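PDB 4B9P: anti-sigma-I factor RsgI2 from Clostridium thermocellum, which probably holds the sigma factor SigI2 inactive until its extracellular family 3 carbohydrate-binding module, the part described here, senses cellulose outside the cell. Local coordinates for residues 97-100 with 101-105. Sequence-based numbering, arbitrary orientation. Where two conformers were deposited one is given.
Sequences GVLN and PGEYV
Asn100 and Glu103 close a type II beta turn, a local contact that links the short strand 98-99 to strand 104-111, which belongs to one sheet of the beta-sandwich of this family 3 carbohydrate-binding module, away from its calcium and zinc sites. Strand 98-99 pairs with 37-38, whereas 104-111 lies in a five-stranded sheet next to 25-31, so the turn carries the chain from one sheet into another. Its defining backbone bond runs from Glu103 N to Asn100 O (3.0 Å). Pro101 and Gly102 fill the two central positions, Gly102 with a phi of 93°, the positive value expected of the third residue of a type II turn.

A second bond doubles the closure. The Glu103 side chain leaves with CG anti to its carbonyl carbon (chi1 -63°) and continues extended, running beside the Asn100 side chain in the same direction. This brings OE1 back to Asn100 N at 3.1 Å, the N-H approaching the oxygen 40° off the carboxylate plane. Asn100 therefore engages Glu103 through both its backbone N-H and its carbonyl.

Leu99 lines the buried side. With CG anti to the backbone N, its CD1 methyl reaches Glu103 CB and Tyr104 N, both at 3.7 Å, the Leu99 and Glu103 side chains running antiparallel alongside each other. Asn31 ties the turn to the neighbouring strand, its ND2 bonding Leu99 O. Farther along, the same leucine methyl, CD1, meets Val105 CG2 at 3.9 Å.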
loop_
_atom_site.group_PDB
_atom_site.type_symbol
_atom_site.label_atom_id
_atom_site.label_comp_id
_atom_site.label_asym_id
_atom_site.label_seq_id
_atom_site.Cartn_x
_atom_site.Cartn_y
_atom_site.Cartn_z
ATOM N N GLY A 97 15.435 4.559 9.497
ATOM C CA GLY A 97 16.759 4.611 8.906
ATOM C C GLY A 97 16.719 5.032 7.445
ATOM O O GLY A 97 15.781 5.653 6.949
ATOM N N VAL A 98 17.780 4.653 6.746
ATOM C CA VAL A 98 18.038 5.127 5.404
ATOM C C VAL A 98 18.022 3.949 4.454
ATOM O O VAL A 98 18.537 2.877 4.779
ATOM C CB VAL A 98 19.391 5.873 5.355
ATOM C CG1 VAL A 98 19.842 6.103 3.940
ATOM C CG2 VAL A 98 19.248 7.194 6.106
ATOM N N LEU A 99 17.415 4.147 3.292
ATOM C CA LEU A 99 17.413 3.140 2.252
ATOM C C LEU A 99 18.517 3.527 1.286
ATOM O O LEU A 99 18.393 4.490 0.523
ATOM C CB LEU A 99 16.051 3.132 1.566
ATOM C CG LEU A 99 15.874 1.938 0.640
ATOM C CD1 LEU A 99 15.846 0.598 1.430
ATOM C CD2 LEU A 99 14.613 2.111 -0.186
ATOM N N ASN A 100 19.621 2.791 1.329
ATOM C CA ASN A 100 20.719 3.081 0.425
ATOM C C ASN A 100 20.497 2.553 -0.961
ATOM O O ASN A 100 19.703 1.639 -1.155
ATOM C CB ASN A 100 22.023 2.539 1.000
ATOM C CG ASN A 100 22.526 3.393 2.149
ATOM O OD1 ASN A 100 22.577 4.621 2.046
ATOM N ND2 ASN A 100 22.823 2.763 3.266
ATOM N N PRO A 101 21.235 3.098 -1.947
ATOM C CA PRO A 101 21.127 2.568 -3.314
ATOM C C PRO A 101 21.367 1.048 -3.353
ATOM O O PRO A 101 22.320 0.542 -2.771
ATOM C CB PRO A 101 22.215 3.357 -4.067
ATOM C CG PRO A 101 22.235 4.667 -3.344
ATOM C CD PRO A 101 22.065 4.312 -1.897
ATOM N N GLY A 102 20.477 0.334 -4.036
ATOM C CA GLY A 102 20.573 -1.106 -4.158
ATOM C C GLY A 102 19.782 -1.850 -3.077
ATOM O O GLY A 102 19.634 -3.072 -3.145
ATOM N N GLU A 103 19.283 -1.142 -2.069
ATOM C CA GLU A 103 18.533 -1.794 -1.010
ATOM C C GLU A 103 17.053 -1.686 -1.280
ATOM O O GLU A 103 16.613 -0.868 -2.081
ATOM C CB GLU A 103 18.873 -1.184 0.356
ATOM C CG GLU A 103 20.329 -1.383 0.725
ATOM C CD GLU A 103 20.635 -0.961 2.146
ATOM O OE1 GLU A 103 19.979 0.011 2.648
ATOM O OE2 GLU A 103 21.542 -1.598 2.739
ATOM N N TYR A 104 16.286 -2.512 -0.577
ATOM C CA TYR A 104 14.843 -2.486 -0.732
ATOM C C TYR A 104 14.130 -2.713 0.573
ATOM O O TYR A 104 14.695 -3.292 1.519
ATOM C CB TYR A 104 14.386 -3.522 -1.784
ATOM C CG TYR A 104 14.464 -4.926 -1.276
ATOM C CD1 TYR A 104 13.393 -5.517 -0.616
ATOM C CD2 TYR A 104 15.614 -5.671 -1.450
ATOM C CE1 TYR A 104 13.467 -6.797 -0.131
ATOM C CE2 TYR A 104 15.699 -6.962 -0.987
ATOM C CZ TYR A 104 14.624 -7.522 -0.329
ATOM O OH TYR A 104 14.724 -8.813 0.122
ATOM N N VAL A 105 12.878 -2.275 0.613
ATOM C CA VAL A 105 11.978 -2.651 1.697
ATOM C C VAL A 105 10.809 -3.414 1.102
ATOM O O VAL A 105 10.245 -3.011 0.073
ATOM C CB VAL A 105 11.438 -1.428 2.499
ATOM C CG1 VAL A 105 10.455 -1.910 3.605
ATOM C CG2 VAL A 105 12.593 -0.670 3.096
#